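Local coordinates for transcriptional regulator (TetR/AcrR family) (Bacillus halodurans, PDB 5GP9), which probably represses genes of fatty acid degradation by binding operator DNA, its grip on which is expected to respond to a fatty-acyl effector, at residues I11-V16 against Q59-R64; V16-E21 against S30-A35; V103-L108 against V163-V168. All blocks are in the same frame, centred on the assembly; numbering follows the deposited sequence.

Contact 1 of 3, residues I11-V16 against Q59-R64; sequences IIDAAV and QEKMGR
I12 of segment 11-16 meets E60 and K61 of segment 59-64 where, in this TetR-family fold, the first helix of the DNA-binding head (8-26) crosses the long helix 50-74 that leads into the effector-binding body. The helices stand well apart: their segment axes come no closer than 12.6 Å and run at 100°, so long side chains bridge the interval, and only 132 Å² of surface is buried. At the front of the contact I12 CD1 lies 3.7 Å from E60 OE1, the two side chains crossing at about a right angle. The first torsion of I12 (chi1 65°) turns CG1, the branch that carries CD1, to the side of E60, and the second torsion completes the reach. Near V16, the aliphatic shaft of K61 passes by, with CE 4.4 Å from V16 CG2. Polar contact is indirect: D13 OD1 and K61 NZ are 4.3 Å apart, beyond a salt bridge, and one water joins them, donating to D13 OD1 and accepting from K61 NZ. Further out, E60 is positioned from two sides, and its OE1 receives a weak hydrogen bond from Y8 OH. On the body side, K61 and M62 both touch the bound palmitic acid, so K61 adjoins the head and the ligand alike. The other oxygen of E60 is held within its own helix by a salt bridge: R64 NE reaches E60 OE2 at 2.9 Å, in the guanidinium plane but through a bent bond, 130° at the hydrogen.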
loop_
_atom_site.group_PDB
_atom_site.type_symbol
_atom_site.label_atom_id
_atom_site.label_comp_id
_atom_site.label_asym_id
_atom_site.label_seq_id
_atom_site.Cartn_x
_atom_site.Cartn_y
_atom_site.Cartn_z
ATOM N N ILE A 11 -4.484 27.882 -2.320
ATOM C CA ILE A 11 -3.162 27.361 -2.666
ATOM C C ILE A 11 -3.139 25.816 -2.621
ATOM O O ILE A 11 -2.696 25.173 -3.590
ATOM C CB ILE A 11 -2.064 27.956 -1.756
ATOM C CG1 ILE A 11 -1.937 29.451 -2.054
ATOM C CG2 ILE A 11 -0.739 27.316 -2.016
ATOM C CD1 ILE A 11 -1.274 30.166 -0.881
ATOM N N ILE A 12 -3.651 25.261 -1.533
ATOM C CA ILE A 12 -3.657 23.783 -1.369
ATOM C C ILE A 12 -4.562 23.163 -2.419
ATOM O O ILE A 12 -4.209 22.144 -3.004
ATOM C CB ILE A 12 -3.967 23.329 0.040
ATOM C CG1 ILE A 12 -5.351 23.694 0.443
ATOM C CG2 ILE A 12 -2.841 23.738 0.965
ATOM C CD1 ILE A 12 -5.908 22.567 1.302
ATOM N N ASP A 13 -5.717 23.769 -2.714
ATOM C CA ASP A 13 -6.583 23.194 -3.757
ATOM C C ASP A 13 -5.862 23.217 -5.087
ATOM O O ASP A 13 -5.944 22.274 -5.886
ATOM C CB ASP A 13 -7.898 24.010 -3.912
ATOM C CG ASP A 13 -8.861 23.816 -2.795
ATOM O OD1 ASP A 13 -8.616 22.943 -1.930
ATOM O OD2 ASP A 13 -9.850 24.654 -2.816
ATOM N N ALA A 14 -5.127 24.311 -5.401
ATOM C CA ALA A 14 -4.359 24.365 -6.597
ATOM C C ALA A 14 -3.258 23.319 -6.605
ATOM O O ALA A 14 -2.970 22.745 -7.641
ATOM C CB ALA A 14 -3.713 25.762 -6.789
ATOM N N ALA A 15 -2.632 23.142 -5.452
ATOM C CA ALA A 15 -1.526 22.174 -5.331
ATOM C C ALA A 15 -2.028 20.743 -5.653
ATOM O O ALA A 15 -1.310 20.014 -6.411
ATOM C CB ALA A 15 -0.878 22.250 -3.998
ATOM N N VAL A 16 -3.235 20.406 -5.179
ATOM C CA VAL A 16 -3.800 19.078 -5.439
ATOM C C VAL A 16 -3.985 18.913 -6.953
ATOM O O VAL A 16 -3.583 17.917 -7.569
ATOM C CB VAL A 16 -5.096 18.836 -4.666
ATOM C CG1 VAL A 16 -5.862 17.584 -5.185
ATOM C CG2 VAL A 16 -4.837 18.728 -3.206
ATOM N N GLN A 59 -1.828 16.927 6.091
ATOM C CA GLN A 59 -2.143 17.001 7.488
ATOM C C GLN A 59 -3.505 17.639 7.755
ATOM O O GLN A 59 -4.243 17.190 8.631
ATOM C CB GLN A 59 -1.107 17.882 8.124
ATOM C CG GLN A 59 -1.063 18.007 9.617
ATOM C CD GLN A 59 0.306 18.635 9.941
ATOM O OE1 GLN A 59 0.868 19.439 9.142
ATOM N NE2 GLN A 59 0.879 18.215 11.027
ATOM N N GLU A 60 -3.817 18.664 6.994
ATOM C CA GLU A 60 -5.011 19.449 7.309
ATOM C C GLU A 60 -6.216 18.591 6.967
ATOM O O GLU A 60 -7.119 18.386 7.786
ATOM C CB GLU A 60 -4.950 20.767 6.559
ATOM C CG GLU A 60 -6.131 21.708 6.807
ATOM C CD GLU A 60 -7.261 21.376 5.858
ATOM O OE1 GLU A 60 -6.971 21.218 4.620
ATOM O OE2 GLU A 60 -8.406 21.272 6.347
ATOM N N LYS A 61 -6.170 18.049 5.784
ATOM C CA LYS A 61 -7.211 17.130 5.288
ATOM C C LYS A 61 -7.436 15.863 6.065
ATOM O O LYS A 61 -8.565 15.451 6.247
ATOM C CB LYS A 61 -6.923 16.771 3.871
ATOM C CG LYS A 61 -7.110 17.943 2.955
ATOM C CD LYS A 61 -6.904 17.518 1.537
ATOM C CE LYS A 61 -7.119 18.593 0.502
ATOM N NZ LYS A 61 -8.379 19.278 0.360
ATOM N N MET A 62 -6.355 15.205 6.472
ATOM C CA MET A 62 -6.493 14.053 7.358
ATOM C C MET A 62 -7.145 14.393 8.677
ATOM O O MET A 62 -7.959 13.644 9.179
ATOM C CB MET A 62 -5.103 13.407 7.570
ATOM C CG MET A 62 -4.676 12.654 6.348
ATOM S SD MET A 62 -5.713 11.178 5.952
ATOM C CE MET A 62 -6.076 10.614 7.558
ATOM N N GLY A 63 -6.788 15.542 9.255
ATOM C CA GLY A 63 -7.325 15.937 10.496
ATOM C C GLY A 63 -8.811 16.081 10.412
ATOM O O GLY A 63 -9.497 15.607 11.303
ATOM N N ARG A 64 -9.299 16.653 9.327
ATOM C CA ARG A 64 -10.764 16.826 9.138
ATOM C C ARG A 64 -11.501 15.541 8.814
ATOM O O ARG A 64 -12.625 15.365 9.242
ATOM C CB ARG A 64 -11.071 17.817 8.029
ATOM C CG ARG A 64 -10.560 19.206 8.344
ATOM C CD ARG A 64 -11.144 20.332 7.483
ATOM N NE ARG A 64 -10.739 21.610 8.111
ATOM C CZ ARG A 64 -11.398 22.265 9.082
ATOM N NH1 ARG A 64 -12.599 21.862 9.529
ATOM N NH2 ARG A 64 -10.866 23.380 9.586
HETATM O O HOH W 1 -7.945 20.513 -2.029
#

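Contact 2 of 3, residues V16-E21 against S30-A35; sequences VQVIAE and SKIAKA
V18 pushes its two methyl groups against K31, I32 and A35 of helix 29-36, the first helix of the predicted helix-turn-helix, and so joins it to helix 8-26 within the three-helix DNA-binding head of the TetR family. The segment axes approach to 9.4 Å at 127° between their directions, close enough for short side chains to fill the interface.

Apolar packing dominates, and V18 is its centre. Its branches divide the work: CG2 lies 3.9 Å from A35 CB, whereas CG1 is 4.1 Å from I32 CG1. With CG1 turned away from the backbone N (chi1 168°), V18 presents both methyls to the other helix at once. K31 joins this group through its CB, 4.1 Å from V18 CG1, the two side chains crossing at about a right angle. I32 reaches on to A15 and A35 to A14, so the same face of helix 29-36 also packs farther back along helix 8-26.

The polar side-chain ends stay at the margin. Beyond CG the lysine runs out extended and away, and its NZ is hydrogen-bonded to Q26 O, with a weaker bond to Q28 OE1. At the solvent edge Q17 contributes a loose touch, its NE2 4.3 Å from A35 CB. In the middle V18 CG2 rests 4.0 Å from K31 O, a carbonyl already bonded to A35 N within its own helix.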
loop_
_atom_site.group_PDB
_atom_site.type_symbol
_atom_site.label_atom_id
_atom_site.label_comp_id
_atom_site.label_asym_id
_atom_site.label_seq_id
_atom_site.Cartn_x
_atom_site.Cartn_y
_atom_site.Cartn_z
ATOM N N VAL A 16 -3.235 20.406 -5.179
ATOM C CA VAL A 16 -3.800 19.078 -5.439
ATOM C C VAL A 16 -3.985 18.913 -6.953
ATOM O O VAL A 16 -3.583 17.917 -7.569
ATOM C CB VAL A 16 -5.096 18.836 -4.666
ATOM C CG1 VAL A 16 -5.862 17.584 -5.185
ATOM C CG2 VAL A 16 -4.837 18.728 -3.206
ATOM N N GLN A 17 -4.496 19.968 -7.602
ATOM C CA GLN A 17 -4.720 19.931 -9.028
ATOM C C GLN A 17 -3.439 19.772 -9.815
ATOM O O GLN A 17 -3.341 18.900 -10.660
ATOM C CB GLN A 17 -5.477 21.179 -9.477
ATOM C CG GLN A 17 -5.714 21.128 -10.970
ATOM C CD GLN A 17 -6.428 22.342 -11.463
ATOM O OE1 GLN A 17 -7.619 22.556 -11.158
ATOM N NE2 GLN A 17 -5.684 23.186 -12.200
ATOM N N VAL A 18 -2.431 20.556 -9.494
ATOM C CA VAL A 18 -1.200 20.539 -10.224
ATOM C C VAL A 18 -0.415 19.234 -10.042
ATOM O O VAL A 18 0.127 18.662 -11.006
ATOM C CB VAL A 18 -0.344 21.742 -9.820
ATOM C CG1 VAL A 18 1.082 21.632 -10.345
ATOM C CG2 VAL A 18 -1.034 22.999 -10.314
ATOM N N ILE A 19 -0.409 18.763 -8.813
ATOM C CA ILE A 19 0.273 17.524 -8.481
ATOM C C ILE A 19 -0.430 16.369 -9.123
ATOM O O ILE A 19 0.237 15.481 -9.643
ATOM C CB ILE A 19 0.486 17.328 -6.978
ATOM C CG1 ILE A 19 1.415 18.395 -6.362
ATOM C CG2 ILE A 19 0.980 15.925 -6.639
ATOM C CD1 ILE A 19 1.452 18.457 -4.846
ATOM N N ALA A 20 -1.746 16.362 -9.143
ATOM C CA ALA A 20 -2.482 15.249 -9.740
ATOM C C ALA A 20 -2.233 15.263 -11.255
ATOM O O ALA A 20 -1.968 14.246 -11.874
ATOM C CB ALA A 20 -3.940 15.374 -9.465
ATOM N N GLU A 21 -2.256 16.446 -11.840
ATOM C CA GLU A 21 -2.245 16.537 -13.300
ATOM C C GLU A 21 -0.903 16.270 -13.905
ATOM O O GLU A 21 -0.837 15.645 -14.963
ATOM C CB GLU A 21 -2.716 17.916 -13.763
ATOM C CG GLU A 21 -4.241 18.049 -13.795
ATOM C CD GLU A 21 -4.704 19.419 -14.313
ATOM O OE1 GLU A 21 -3.909 20.096 -15.039
ATOM O OE2 GLU A 21 -5.855 19.820 -14.000
ATOM N N SER A 30 5.761 27.833 -9.033
ATOM C CA SER A 30 5.242 28.687 -10.120
ATOM C C SER A 30 3.929 28.261 -10.701
ATOM O O SER A 30 3.069 29.090 -10.917
ATOM C CB SER A 30 6.212 28.739 -11.317
ATOM O OG SER A 30 7.498 28.939 -10.828
ATOM N N LYS A 31 3.803 26.974 -11.025
ATOM C CA LYS A 31 2.591 26.395 -11.583
ATOM C C LYS A 31 1.425 26.402 -10.560
ATOM O O LYS A 31 0.310 26.739 -10.950
ATOM C CB LYS A 31 2.810 24.941 -12.070
ATOM C CG LYS A 31 3.798 24.785 -13.229
ATOM C CD LYS A 31 4.362 23.362 -13.397
ATOM C CE LYS A 31 5.622 23.420 -14.278
ATOM N NZ LYS A 31 6.358 22.136 -14.283
ATOM N N ILE A 32 1.737 26.087 -9.308
ATOM C CA ILE A 32 0.756 26.088 -8.217
ATOM C C ILE A 32 0.227 27.535 -8.079
ATOM O O ILE A 32 -0.957 27.744 -7.963
ATOM C CB ILE A 32 1.344 25.531 -6.909
ATOM C CG1 ILE A 32 1.806 24.040 -7.134
ATOM C CG2 ILE A 32 0.335 25.654 -5.770
ATOM C CD1 ILE A 32 2.401 23.406 -5.921
ATOM N N ALA A 33 1.127 28.522 -8.127
ATOM C CA ALA A 33 0.764 29.929 -7.972
ATOM C C ALA A 33 -0.187 30.345 -9.090
ATOM O O ALA A 33 -1.245 30.906 -8.781
ATOM C CB ALA A 33 2.065 30.789 -7.996
ATOM N N LYS A 34 0.113 29.953 -10.349
ATOM C CA LYS A 34 -0.732 30.271 -11.505
ATOM C C LYS A 34 -2.114 29.667 -11.334
ATOM O O LYS A 34 -3.110 30.375 -11.399
ATOM C CB LYS A 34 -0.093 29.831 -12.828
ATOM C CG LYS A 34 -0.967 30.043 -14.085
ATOM C CD LYS A 34 -0.239 29.687 -15.382
ATOM C CE LYS A 34 -1.084 28.901 -16.385
ATOM N NZ LYS A 34 -2.373 29.587 -16.645
ATOM N N ALA A 35 -2.157 28.404 -10.914
ATOM C CA ALA A 35 -3.441 27.725 -10.752
ATOM C C ALA A 35 -4.260 28.314 -9.579
ATOM O O ALA A 35 -5.491 28.301 -9.623
ATOM C CB ALA A 35 -3.180 26.237 -10.547
#

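Contact 3 of 3, residues V103-L108 against V163-V168; sequences VTQLEL and VVTNWV
Q105 and T165 bring their CA atoms to 5.6 Å where helix 98-107 crosses helix 149-169, the segment axes 9.5 Å apart and their directions at 77°. The first segment ends in a wider pi-type turn, with L108 N bonded to V103 O at 2.7 Å, and L108 leaves the helix; segment 163-168 continues as regular helix.

The side chain of Q105 carries the contact. Bent at chi2 (-48°), it swings its amide over V164, whose CG1 is 3.6 Å from Q105 CD. Its NE2 donates to T165 OG1 at 2.9 Å, in the amide plane and fairly straight (160° at the hydrogen), and makes a second bond to D161 OD1. The other end accepts from T104 OG1 at 2.7 Å, in the carbonyl plane on a lone pair of OE1. Three bonds thus fix the rotation of a buried amide, and T165 OG1 is itself held by D161 O. Beside this polar core, L106 and V168 meet tip to tip, CD1 to CG1 at 3.7 Å.

Palmitic acid lies about 4 Å from the Q105 side chain, which places this crossing beside the bound fatty acid, consistent with a wall of the effector pocket of the TetR-family body. Around it, helix 79-95 packs F91 and L94 on V164, helix 50-74 covers V103 and L108 with L54, and R116 of the second subunit rests on L106.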
loop_
_atom_site.group_PDB
_atom_site.type_symbol
_atom_site.label_atom_id
_atom_site.label_comp_id
_atom_site.label_asym_id
_atom_site.label_seq_id
_atom_site.Cartn_x
_atom_site.Cartn_y
_atom_site.Cartn_z
ATOM N N VAL A 103 -3.296 12.079 -5.837
ATOM C CA VAL A 103 -2.265 12.513 -4.861
ATOM C C VAL A 103 -2.004 11.499 -3.741
ATOM O O VAL A 103 -0.852 11.085 -3.506
ATOM C CB VAL A 103 -2.605 13.906 -4.316
ATOM C CG1 VAL A 103 -1.625 14.291 -3.291
ATOM C CG2 VAL A 103 -2.624 14.892 -5.435
ATOM N N THR A 104 -3.030 11.087 -3.050
ATOM C CA THR A 104 -2.908 10.164 -1.892
ATOM C C THR A 104 -2.456 8.768 -2.284
ATOM O O THR A 104 -1.679 8.130 -1.571
ATOM C CB THR A 104 -4.193 10.062 -1.060
ATOM O OG1 THR A 104 -5.265 9.467 -1.822
ATOM C CG2 THR A 104 -4.595 11.401 -0.525
ATOM N N GLN A 105 -2.950 8.270 -3.422
ATOM C CA GLN A 105 -2.603 6.881 -3.831
ATOM C C GLN A 105 -1.339 6.761 -4.631
ATOM O O GLN A 105 -0.654 5.703 -4.559
ATOM C CB GLN A 105 -3.767 6.209 -4.533
ATOM C CG GLN A 105 -5.087 6.319 -3.825
ATOM C CD GLN A 105 -5.051 5.968 -2.336
ATOM O OE1 GLN A 105 -5.284 6.811 -1.480
ATOM N NE2 GLN A 105 -4.760 4.724 -2.019
ATOM N N LEU A 106 -0.996 7.799 -5.407
ATOM C CA LEU A 106 0.118 7.648 -6.323
ATOM C C LEU A 106 1.217 8.629 -5.932
ATOM O O LEU A 106 2.371 8.240 -5.700
ATOM C CB LEU A 106 -0.273 7.806 -7.768
ATOM C CG LEU A 106 -1.410 6.905 -8.244
ATOM C CD1 LEU A 106 -1.653 7.209 -9.685
ATOM C CD2 LEU A 106 -1.016 5.473 -8.049
ATOM N N GLU A 107 0.852 9.880 -5.738
ATOM C CA GLU A 107 1.921 10.895 -5.668
ATOM C C GLU A 107 2.566 11.046 -4.338
ATOM O O GLU A 107 3.754 11.365 -4.267
ATOM C CB GLU A 107 1.469 12.203 -6.229
ATOM C CG GLU A 107 1.036 12.172 -7.691
ATOM C CD GLU A 107 2.144 11.842 -8.702
ATOM O OE1 GLU A 107 3.269 12.108 -8.360
ATOM O OE2 GLU A 107 1.835 11.342 -9.783
ATOM N N LEU A 108 1.860 10.705 -3.283
ATOM C CA LEU A 108 2.362 10.809 -1.935
ATOM C C LEU A 108 3.110 9.527 -1.592
ATOM O O LEU A 108 3.418 9.238 -0.450
ATOM C CB LEU A 108 1.118 11.027 -1.079
ATOM C CG LEU A 108 1.097 11.522 0.299
ATOM C CD1 LEU A 108 1.676 12.926 0.378
ATOM C CD2 LEU A 108 -0.306 11.538 0.878
ATOM N N VAL A 163 -7.798 -1.327 -2.229
ATOM C CA VAL A 163 -9.022 -1.196 -3.057
ATOM C C VAL A 163 -9.008 0.196 -3.731
ATOM O O VAL A 163 -9.150 0.309 -4.937
ATOM C CB VAL A 163 -10.259 -1.431 -2.206
ATOM C CG1 VAL A 163 -11.543 -1.018 -3.013
ATOM C CG2 VAL A 163 -10.282 -2.844 -1.721
ATOM N N VAL A 164 -8.745 1.267 -2.983
ATOM C CA VAL A 164 -8.735 2.654 -3.533
ATOM C C VAL A 164 -7.640 2.788 -4.608
ATOM O O VAL A 164 -7.887 3.373 -5.681
ATOM C CB VAL A 164 -8.539 3.762 -2.438
ATOM C CG1 VAL A 164 -8.491 5.138 -3.113
ATOM C CG2 VAL A 164 -9.660 3.666 -1.387
ATOM N N THR A 165 -6.444 2.239 -4.348
ATOM C CA THR A 165 -5.384 2.307 -5.335
ATOM C C THR A 165 -5.745 1.659 -6.631
ATOM O O THR A 165 -5.435 2.173 -7.726
ATOM C CB THR A 165 -4.054 1.807 -4.805
ATOM O OG1 THR A 165 -3.638 2.727 -3.810
ATOM C CG2 THR A 165 -3.026 1.717 -5.852
ATOM N N ASN A 166 -6.414 0.514 -6.553
ATOM C CA ASN A 166 -6.793 -0.150 -7.747
ATOM C C ASN A 166 -7.817 0.660 -8.598
ATOM O O ASN A 166 -7.707 0.654 -9.821
ATOM C CB ASN A 166 -7.247 -1.569 -7.420
ATOM C CG ASN A 166 -6.027 -2.513 -7.335
ATOM O OD1 ASN A 166 -5.525 -2.983 -8.369
ATOM N ND2 ASN A 166 -5.485 -2.709 -6.139
ATOM N N TRP A 167 -8.683 1.391 -7.921
ATOM C CA TRP A 167 -9.714 2.229 -8.547
ATOM C C TRP A 167 -9.011 3.404 -9.232
ATOM O O TRP A 167 -9.232 3.703 -10.410
ATOM C CB TRP A 167 -10.666 2.652 -7.495
ATOM C CG TRP A 167 -11.603 3.790 -7.744
ATOM C CD1 TRP A 167 -12.785 3.781 -8.515
ATOM C CD2 TRP A 167 -11.478 5.102 -7.226
ATOM N NE1 TRP A 167 -13.365 5.011 -8.483
ATOM C CE2 TRP A 167 -12.594 5.850 -7.703
ATOM C CE3 TRP A 167 -10.546 5.728 -6.357
ATOM C CZ2 TRP A 167 -12.794 7.166 -7.350
ATOM C CZ3 TRP A 167 -10.763 7.037 -5.983
ATOM C CH2 TRP A 167 -11.876 7.746 -6.450
ATOM N N VAL A 168 -8.056 4.030 -8.529
ATOM C CA VAL A 168 -7.202 5.078 -9.143
ATOM C C VAL A 168 -6.395 4.600 -10.348
ATOM O O VAL A 168 -6.343 5.317 -11.359
ATOM C CB VAL A 168 -6.301 5.778 -8.113
ATOM C CG1 VAL A 168 -5.243 6.639 -8.792
ATOM C CG2 VAL A 168 -7.087 6.591 -7.132
#

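Contacts 1 and 2 both use helix 8-26 and share V16; contact 2 lies wholly within the DNA-binding head, while contact 1 joins that head to the long helix entering the body, and contact 3 is inside the body. Burial and chemistry follow place. Contact 3 is buried and relies on a bonded glutamine amide; contact 2, partly buried, is almost purely apolar; contact 1, also partly buried, is sparse and bridged by water. Segments 11-16 and 30-35 touch at A14 CB and I32 O (3.6 Å), and the head meets the body where I19 CG2 lies 3.8 Å from E107 CB. Palmitic acid touches K61 of contact 1 and lies near the Q105 side chain of contact 3.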